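Side-chain contacts in D-glycerate 3-kinase (Cryptococcus neoformans var. grubii serotype A, PDB 6CKG), which probably transfers a phosphate group from ATP to the 3-hydroxyl of D-glycerate, giving 3-phosphoglycerate: residues Phe27-Leu32 against Lys73-Arg78; Ala33-Ser38 against Pro46-Gly51; Gly18-Gln23 against Ser61-Leu66. All blocks are in the same frame, centred on the assembly; numbering follows the deposited sequence.

All three contacts use helix 19-38. Contacts 1 and 3 join it to opposite ends of helix 63-75, and contact 2 joins its last turns to the loop and strand start at 46-51. None lies wholly in the core, since each mixes buried with partly exposed residues, and contact 1 reaches furthest outward through the exposed Y75. Their chemistry follows this placement. Contacts 1 and 3 have no hydrogen bond across them, the first resting on leucine branches and a CH-pi contact, the last on aliphatic chains and a thioether. Contact 2 combines leucine packing with a histidine-to-carbonyl hydrogen bond and a water bridge. Contacts 1 and 2 touch through L48.

Contact 1 of 3, residues Phe27-Leu32 against Lys73-Arg78; sequences FVLSQL and KHYGLR
Y75 offers one face of its ring to L29, and the geometry is that of a well-centred CH-pi contact: L29 CD1 lies 3.7 Å from the ring centroid and only 12° off the ring normal. The distances to individual ring atoms agree, since all six carbons fall within a narrow span, from Y75 CD1 at 3.7 Å to Y75 CE2 at 4.2 Å from L29 CD1. The two side chains cross at about a right angle. A single methyl stands over the ring centre, while the other branch, L29 CD2, rests 4.0 Å from Y75 CB.

G76 comes next and turns the chain: it is the first residue to leave helical geometry, and its positive phi (61°) favours glycine. Beyond this turn L77 is directed back at helix 19-38, and each of its two methyls meets a different leucine. L77 CD1 lies 4.1 Å from L29 CD2, so L29 bridges the tyrosine and the leucine. L77 CD2 meets L32 CD2 tip to tip at 3.9 Å; with CG anti to the backbone N (chi1 178°), L32 puts its CD2 methyl at L77. No hydrogen bond crosses between the segments.

The contact thus ties the middle of helix 19-38 to the C-terminal end of helix 63-75 and the turn leading to strand 79-83. V28 and L77 both touch L71 of helix 63-75, and L32 also packs on L48 of strand 48-53, while R78 is anchored by hydrogen bonds to D175, P173 and Q171.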
loop_
_atom_site.group_PDB
_atom_site.type_symbol
_atom_site.label_atom_id
_atom_site.label_comp_id
_atom_site.label_asym_id
_atom_site.label_seq_id
_atom_site.Cartn_x
_atom_site.Cartn_y
_atom_site.Cartn_z
ATOM N N PHE A 27 -5.991 -9.972 15.613
ATOM C CA PHE A 27 -4.656 -9.362 15.638
ATOM C C PHE A 27 -4.722 -7.860 15.932
ATOM O O PHE A 27 -3.946 -7.341 16.747
ATOM C CB PHE A 27 -3.978 -9.623 14.295
ATOM C CG PHE A 27 -2.637 -8.930 14.115
ATOM C CD1 PHE A 27 -1.486 -9.464 14.682
ATOM C CD2 PHE A 27 -2.530 -7.775 13.356
ATOM C CE1 PHE A 27 -0.249 -8.847 14.507
ATOM C CE2 PHE A 27 -1.284 -7.150 13.173
ATOM C CZ PHE A 27 -0.153 -7.689 13.755
ATOM N N VAL A 28 -5.629 -7.135 15.268
ATOM C CA VAL A 28 -5.800 -5.711 15.569
ATOM C C VAL A 28 -6.187 -5.504 17.032
ATOM O O VAL A 28 -5.654 -4.618 17.712
ATOM C CB VAL A 28 -6.824 -5.074 14.611
ATOM C CG1 VAL A 28 -7.203 -3.703 15.090
ATOM C CG2 VAL A 28 -6.219 -4.991 13.184
ATOM N N LEU A 29 -7.126 -6.306 17.541
ATOM C CA LEU A 29 -7.564 -6.134 18.926
ATOM C C LEU A 29 -6.428 -6.403 19.910
ATOM O O LEU A 29 -6.278 -5.690 20.912
ATOM C CB LEU A 29 -8.753 -7.053 19.226
ATOM C CG LEU A 29 -10.068 -6.669 18.556
ATOM C CD1 LEU A 29 -11.024 -7.852 18.529
ATOM C CD2 LEU A 29 -10.674 -5.505 19.301
ATOM N N SER A 30 -5.623 -7.440 19.649
ATOM C CA SER A 30 -4.501 -7.747 20.532
ATOM C C SER A 30 -3.422 -6.672 20.444
ATOM O O SER A 30 -2.856 -6.261 21.464
ATOM C CB SER A 30 -3.940 -9.133 20.180
ATOM O OG SER A 30 -2.551 -9.217 20.426
ATOM N N GLN A 31 -3.136 -6.197 19.229
ATOM C CA GLN A 31 -2.153 -5.126 19.059
ATOM C C GLN A 31 -2.637 -3.828 19.703
ATOM O O GLN A 31 -1.840 -3.075 20.277
ATOM C CB GLN A 31 -1.874 -4.910 17.574
ATOM C CG GLN A 31 -1.050 -6.032 16.912
ATOM C CD GLN A 31 0.352 -6.113 17.455
ATOM O OE1 GLN A 31 0.957 -5.089 17.779
ATOM N NE2 GLN A 31 0.883 -7.340 17.575
ATOM N N LEU A 32 -3.938 -3.544 19.606
ATOM C CA LEU A 32 -4.482 -2.361 20.270
ATOM C C LEU A 32 -4.308 -2.449 21.785
ATOM O O LEU A 32 -3.943 -1.459 22.433
ATOM C CB LEU A 32 -5.960 -2.181 19.914
ATOM C CG LEU A 32 -6.701 -0.986 20.568
ATOM C CD1 LEU A 32 -6.032 0.347 20.214
ATOM C CD2 LEU A 32 -8.166 -0.942 20.155
ATOM N N LYS A 73 -18.634 -2.480 14.145
ATOM C CA LYS A 73 -19.922 -3.058 14.497
ATOM C C LYS A 73 -19.799 -4.059 15.636
ATOM O O LYS A 73 -20.599 -4.032 16.574
ATOM C CB LYS A 73 -20.565 -3.723 13.279
ATOM C CG LYS A 73 -21.923 -4.355 13.583
ATOM C CD LYS A 73 -22.331 -5.337 12.503
ATOM C CE LYS A 73 -23.550 -6.145 12.923
ATOM N NZ LYS A 73 -24.780 -5.305 12.990
ATOM N N HIS A 74 -18.812 -4.951 15.573
ATOM C CA HIS A 74 -18.723 -6.045 16.531
ATOM C C HIS A 74 -17.784 -5.773 17.701
ATOM O O HIS A 74 -17.886 -6.459 18.719
ATOM C CB HIS A 74 -18.287 -7.331 15.821
ATOM C CG HIS A 74 -19.282 -7.825 14.822
ATOM N ND1 HIS A 74 -20.548 -8.241 15.177
ATOM C CD2 HIS A 74 -19.202 -7.966 13.479
ATOM C CE1 HIS A 74 -21.205 -8.614 14.094
ATOM N NE2 HIS A 74 -20.411 -8.454 13.049
ATOM N N TYR A 75 -16.883 -4.796 17.592
ATOM C CA TYR A 75 -15.935 -4.524 18.664
ATOM C C TYR A 75 -15.940 -3.066 19.104
ATOM O O TYR A 75 -15.033 -2.653 19.835
ATOM C CB TYR A 75 -14.528 -4.976 18.241
ATOM C CG TYR A 75 -14.552 -6.465 18.065
ATOM C CD1 TYR A 75 -14.594 -7.310 19.175
ATOM C CD2 TYR A 75 -14.648 -7.031 16.799
ATOM C CE1 TYR A 75 -14.675 -8.671 19.019
ATOM C CE2 TYR A 75 -14.725 -8.395 16.635
ATOM C CZ TYR A 75 -14.736 -9.208 17.748
ATOM O OH TYR A 75 -14.829 -10.562 17.589
ATOM N N GLY A 76 -16.940 -2.287 18.684
ATOM C CA GLY A 76 -17.133 -0.932 19.167
ATOM C C GLY A 76 -15.989 0.020 18.894
ATOM O O GLY A 76 -15.884 1.056 19.553
ATOM N N LEU A 77 -15.131 -0.287 17.937
ATOM C CA LEU A 77 -14.000 0.584 17.646
ATOM C C LEU A 77 -14.392 1.706 16.687
ATOM O O LEU A 77 -15.348 1.601 15.914
ATOM C CB LEU A 77 -12.840 -0.210 17.046
ATOM C CG LEU A 77 -12.310 -1.353 17.922
ATOM C CD1 LEU A 77 -11.102 -1.953 17.258
ATOM C CD2 LEU A 77 -12.008 -0.873 19.355
ATOM N N ARG A 78 -13.621 2.789 16.739
ATOM C CA ARG A 78 -13.732 3.875 15.775
ATOM C C ARG A 78 -12.493 3.823 14.886
ATOM O O ARG A 78 -11.361 3.826 15.387
ATOM C CB ARG A 78 -13.865 5.230 16.467
ATOM C CG ARG A 78 -15.116 5.361 17.330
ATOM C CD ARG A 78 -15.123 6.662 18.124
ATOM N NE ARG A 78 -15.187 7.847 17.268
ATOM C CZ ARG A 78 -16.305 8.310 16.711
ATOM N NH1 ARG A 78 -17.459 7.685 16.914
ATOM N NH2 ARG A 78 -16.277 9.394 15.943
#

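Contact 2 of 3, residues Ala33-Ser38 against Pro46-Gly51; sequences ARHRSS and PPLVVG
H35 and L48 mark the closest approach of the two backbones, with H35 CA and L48 CA 6.8 Å apart. The helical side is the last stretch of helix 19-38, still carrying regular bonds such as S37 N to A33 O at 2.9 Å; the other side is a loop through P46 and P47 that becomes strand at L48.

H35 has the largest share of the contact. Its first torsion is trans, turning the imidazole away from its own backbone nitrogen and across to the proline loop, where NE2 donates to P46 O at 2.9 Å. The N-H...O angle of 148° shows a moderately bent bond. The acceptor lies in the ring plane, but seen from the carbonyl the donor stands 48° out of the plane, not on a lone pair. L48 covers one face of the same ring: its CA is 4.2 Å from the ring centroid, 24° off the normal, a CH-pi contact. The two side chains slide past each other in opposite directions, with L48 CD1 3.9 Å from H35 CB.

P46 O has a second donor, water 1, at 2.6 Å. This water in turn accepts from R36 NE at 3.1 Å, so one carbonyl oxygen is tied to the helix both directly and through water. R36 also forms a salt bridge with D175. R34 adds a van der Waals touch, its NH2 lying 4.0 Å from the L48 CD1 methyl, while that nitrogen bonds to Q31 OE1.

Around this, L48 begins a central strand of the parallel part of the sheet: its backbone bonds to D175 and V177, and its side chain touches Q31 and L32 of helix 19-38 and C247 of strand 247-253.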
loop_
_atom_site.group_PDB
_atom_site.type_symbol
_atom_site.label_atom_id
_atom_site.label_comp_id
_atom_site.label_asym_id
_atom_site.label_seq_id
_atom_site.Cartn_x
_atom_site.Cartn_y
_atom_site.Cartn_z
ATOM N N ALA A 33 -4.553 -3.626 22.363
ATOM C CA ALA A 33 -4.393 -3.783 23.809
ATOM C C ALA A 33 -2.939 -3.603 24.235
ATOM O O ALA A 33 -2.668 -2.970 25.261
ATOM C CB ALA A 33 -4.924 -5.144 24.266
ATOM N N ARG A 34 -1.989 -4.149 23.468
ATOM C CA ARG A 34 -0.574 -3.939 23.770
ATOM C C ARG A 34 -0.209 -2.462 23.672
ATOM O O ARG A 34 0.466 -1.912 24.549
ATOM C CB ARG A 34 0.294 -4.767 22.813
ATOM C CG ARG A 34 1.797 -4.618 23.033
ATOM C CD ARG A 34 2.597 -4.964 21.774
ATOM N NE ARG A 34 2.010 -4.351 20.582
ATOM C CZ ARG A 34 2.064 -3.050 20.304
ATOM N NH1 ARG A 34 2.691 -2.217 21.129
ATOM N NH2 ARG A 34 1.489 -2.578 19.199
ATOM N N HIS A 35 -0.625 -1.818 22.580
ATOM C CA HIS A 35 -0.430 -0.384 22.376
ATOM C C HIS A 35 -0.927 0.427 23.569
ATOM O O HIS A 35 -0.221 1.306 24.074
ATOM C CB HIS A 35 -1.159 0.001 21.082
ATOM C CG HIS A 35 -1.042 1.439 20.677
ATOM N ND1 HIS A 35 0.147 2.018 20.282
ATOM C CD2 HIS A 35 -1.992 2.391 20.517
ATOM C CE1 HIS A 35 -0.070 3.276 19.938
ATOM N NE2 HIS A 35 -1.360 3.528 20.074
ATOM N N ARG A 36 -2.140 0.127 24.047
ATOM C CA ARG A 36 -2.720 0.870 25.165
ATOM C C ARG A 36 -1.982 0.584 26.474
ATOM O O ARG A 36 -1.859 1.471 27.329
ATOM C CB ARG A 36 -4.207 0.529 25.305
ATOM C CG ARG A 36 -5.097 1.000 24.154
ATOM C CD ARG A 36 -5.723 2.360 24.452
ATOM N NE ARG A 36 -6.395 2.945 23.286
ATOM C CZ ARG A 36 -7.652 2.676 22.949
ATOM N NH1 ARG A 36 -8.365 1.827 23.682
ATOM N NH2 ARG A 36 -8.200 3.251 21.886
ATOM N N SER A 37 -1.504 -0.653 26.662
ATOM C CA SER A 37 -0.722 -0.979 27.857
ATOM C C SER A 37 0.640 -0.304 27.824
ATOM O O SER A 37 1.155 0.127 28.862
ATOM C CB SER A 37 -0.534 -2.492 27.981
ATOM O OG SER A 37 -1.757 -3.133 28.276
ATOM N N SER A 38 1.232 -0.206 26.637
ATOM C CA SER A 38 2.585 0.302 26.470
ATOM C C SER A 38 2.668 1.816 26.531
ATOM O O SER A 38 3.755 2.350 26.777
ATOM C CB SER A 38 3.158 -0.165 25.130
ATOM O OG SER A 38 3.300 -1.578 25.089
ATOM N N PRO A 46 -2.517 7.572 21.260
ATOM C CA PRO A 46 -2.840 7.790 19.850
ATOM C C PRO A 46 -3.539 6.577 19.264
ATOM O O PRO A 46 -3.504 5.488 19.863
ATOM C CB PRO A 46 -1.464 8.001 19.194
ATOM C CG PRO A 46 -0.482 8.089 20.313
ATOM C CD PRO A 46 -1.074 7.393 21.478
ATOM N N PRO A 47 -4.180 6.722 18.100
ATOM C CA PRO A 47 -4.661 5.534 17.377
ATOM C C PRO A 47 -3.512 4.572 17.107
ATOM O O PRO A 47 -2.376 4.986 16.866
ATOM C CB PRO A 47 -5.207 6.101 16.059
ATOM C CG PRO A 47 -5.281 7.575 16.239
ATOM C CD PRO A 47 -4.332 7.961 17.311
ATOM N N LEU A 48 -3.826 3.279 17.143
ATOM C CA LEU A 48 -2.927 2.256 16.629
ATOM C C LEU A 48 -2.891 2.363 15.114
ATOM O O LEU A 48 -3.941 2.320 14.473
ATOM C CB LEU A 48 -3.414 0.869 17.047
ATOM C CG LEU A 48 -2.647 -0.334 16.490
ATOM C CD1 LEU A 48 -1.296 -0.475 17.215
ATOM C CD2 LEU A 48 -3.488 -1.621 16.641
ATOM N N VAL A 49 -1.701 2.506 14.533
ATOM C CA VAL A 49 -1.562 2.557 13.076
ATOM C C VAL A 49 -1.238 1.149 12.581
ATOM O O VAL A 49 -0.163 0.609 12.862
ATOM C CB VAL A 49 -0.479 3.546 12.621
ATOM C CG1 VAL A 49 -0.426 3.571 11.092
ATOM C CG2 VAL A 49 -0.741 4.943 13.168
ATOM N N VAL A 50 -2.155 0.576 11.812
ATOM C CA VAL A 50 -1.982 -0.739 11.211
ATOM C C VAL A 50 -1.634 -0.531 9.741
ATOM O O VAL A 50 -2.486 -0.110 8.956
ATOM C CB VAL A 50 -3.255 -1.587 11.354
ATOM C CG1 VAL A 50 -3.036 -2.981 10.806
ATOM C CG2 VAL A 50 -3.734 -1.633 12.817
ATOM N N GLY A 51 -0.392 -0.834 9.354
ATOM C CA GLY A 51 -0.055 -0.897 7.934
ATOM C C GLY A 51 -0.590 -2.176 7.300
ATOM O O GLY A 51 -0.613 -3.239 7.914
HETATM O O HOH W 1 -5.544 3.964 20.532
#

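Contact 3 of 3, residues Gly18-Gln23 against Ser61-Leu66; sequences GAMVQQ and SHLTGL
L63 and V21 form the centre of the contact, where the two segments come closest: V21 CA and L63 CA are 6.0 Å apart. One branch of the leucine, L63 CD1, packs against the helix itself, 4.1 Å from V21 CA and equally 4.1 Å from V21 CG2. The other branch, L63 CD2, lies 4.2 Å from M20 SD, with the two side chains crossing at about a right angle. V21 CG2 also meets L66, approaching L66 CB to 3.9 Å, so this methyl sits between two leucines one helical turn apart.

The torsions are consistent with these meetings. M20 runs out extended through chi1 and chi2 and bends only at chi3 (-64°), which places the sulfur beside L63. At a chi1 of 172° the branched end of L63 comes up to both residues, CD1 on V21 and CD2 near the sulfur.

Further out, G18 and H62 are the N-cap residues of the two helices, so the contact joins their first turns; helix 63-75 follows what is, by its sequence, probably the P-loop. M20 and L63 both reach I251 of strand 247-253, M20 continuing onto F316 and V318, and V21 touches Y70.

The side chains that meet are aliphatic or a thioether, and no hydrogen bond joins the segments, which implies that the fit depends on shape and burial rather than on direction.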
loop_
_atom_site.group_PDB
_atom_site.type_symbol
_atom_site.label_atom_id
_atom_site.label_comp_id
_atom_site.label_asym_id
_atom_site.label_seq_id
_atom_site.Cartn_x
_atom_site.Cartn_y
_atom_site.Cartn_z
ATOM N N GLY A 18 -15.225 -13.384 6.827
ATOM C CA GLY A 18 -14.550 -14.654 6.654
ATOM C C GLY A 18 -13.341 -14.810 7.559
ATOM O O GLY A 18 -13.088 -14.012 8.464
ATOM N N ALA A 19 -12.573 -15.870 7.290
ATOM C CA ALA A 19 -11.449 -16.216 8.154
ATOM C C ALA A 19 -10.411 -15.096 8.200
ATOM O O ALA A 19 -9.906 -14.755 9.275
ATOM C CB ALA A 19 -10.809 -17.523 7.690
ATOM N N MET A 20 -10.068 -14.516 7.041
ATOM C CA MET A 20 -9.053 -13.466 7.039
ATOM C C MET A 20 -9.515 -12.246 7.830
ATOM O O MET A 20 -8.745 -11.681 8.615
ATOM C CB MET A 20 -8.675 -13.063 5.614
ATOM C CG MET A 20 -7.509 -12.069 5.583
ATOM S SD MET A 20 -6.896 -11.536 3.956
ATOM C CE MET A 20 -6.270 -13.087 3.298
ATOM N N VAL A 21 -10.772 -11.827 7.644
ATOM C CA VAL A 21 -11.290 -10.678 8.384
ATOM C C VAL A 21 -11.275 -10.967 9.882
ATOM O O VAL A 21 -10.764 -10.169 10.677
ATOM C CB VAL A 21 -12.701 -10.307 7.890
ATOM C CG1 VAL A 21 -13.441 -9.457 8.933
ATOM C CG2 VAL A 21 -12.621 -9.577 6.572
ATOM N N GLN A 22 -11.805 -12.127 10.286
ATOM C CA GLN A 22 -11.841 -12.482 11.707
ATOM C C GLN A 22 -10.442 -12.582 12.297
ATOM O O GLN A 22 -10.194 -12.126 13.421
ATOM C CB GLN A 22 -12.568 -13.813 11.911
ATOM C CG GLN A 22 -14.013 -13.815 11.479
ATOM C CD GLN A 22 -14.724 -15.092 11.881
ATOM O OE1 GLN A 22 -14.144 -15.954 12.547
ATOM N NE2 GLN A 22 -15.987 -15.219 11.481
ATOM N N GLN A 23 -9.521 -13.211 11.570
ATOM C CA GLN A 23 -8.171 -13.353 12.088
ATOM C C GLN A 23 -7.475 -12.003 12.169
ATOM O O GLN A 23 -6.746 -11.736 13.132
ATOM C CB GLN A 23 -7.375 -14.329 11.219
ATOM C CG GLN A 23 -7.790 -15.778 11.423
ATOM C CD GLN A 23 -6.979 -16.724 10.571
ATOM O OE1 GLN A 23 -5.751 -16.718 10.623
ATOM N NE2 GLN A 23 -7.661 -17.525 9.762
ATOM N N SER A 61 -16.061 -8.247 -0.407
ATOM C CA SER A 61 -14.987 -7.634 -1.181
ATOM C C SER A 61 -13.608 -8.158 -0.756
ATOM O O SER A 61 -13.274 -9.322 -0.979
ATOM C CB SER A 61 -15.036 -6.107 -1.045
ATOM O OG SER A 61 -14.881 -5.694 0.306
ATOM N N HIS A 62 -12.816 -7.281 -0.144
ATOM C CA HIS A 62 -11.451 -7.570 0.273
ATOM C C HIS A 62 -11.258 -7.109 1.712
ATOM O O HIS A 62 -12.127 -6.459 2.299
ATOM C CB HIS A 62 -10.439 -6.878 -0.643
ATOM C CG HIS A 62 -10.552 -5.388 -0.635
ATOM N ND1 HIS A 62 -9.552 -4.565 -0.168
ATOM C CD2 HIS A 62 -11.562 -4.572 -1.027
ATOM C CE1 HIS A 62 -9.933 -3.305 -0.284
ATOM N NE2 HIS A 62 -11.150 -3.282 -0.798
ATOM N N LEU A 63 -10.082 -7.418 2.260
ATOM C CA LEU A 63 -9.835 -7.261 3.690
ATOM C C LEU A 63 -10.120 -5.839 4.158
ATOM O O LEU A 63 -10.982 -5.616 5.020
ATOM C CB LEU A 63 -8.398 -7.658 4.008
ATOM C CG LEU A 63 -7.936 -7.370 5.421
ATOM C CD1 LEU A 63 -8.794 -8.165 6.418
ATOM C CD2 LEU A 63 -6.450 -7.720 5.541
ATOM N N THR A 64 -9.426 -4.856 3.580
ATOM C CA THR A 64 -9.565 -3.481 4.053
ATOM C C THR A 64 -10.913 -2.861 3.692
ATOM O O THR A 64 -11.256 -1.801 4.232
ATOM C CB THR A 64 -8.417 -2.621 3.509
ATOM O OG1 THR A 64 -8.456 -2.605 2.080
ATOM C CG2 THR A 64 -7.070 -3.190 3.949
ATOM N N GLY A 65 -11.692 -3.499 2.817
ATOM C CA GLY A 65 -13.049 -3.045 2.580
ATOM C C GLY A 65 -14.034 -3.506 3.633
ATOM O O GLY A 65 -15.000 -2.799 3.921
ATOM N N LEU A 66 -13.808 -4.685 4.220
ATOM C CA LEU A 66 -14.691 -5.279 5.215
ATOM C C LEU A 66 -14.240 -5.039 6.645
ATOM O O LEU A 66 -15.084 -4.904 7.533
ATOM C CB LEU A 66 -14.786 -6.793 4.996
ATOM C CG LEU A 66 -15.324 -7.247 3.642
ATOM C CD1 LEU A 66 -15.067 -8.726 3.447
ATOM C CD2 LEU A 66 -16.813 -6.926 3.538
#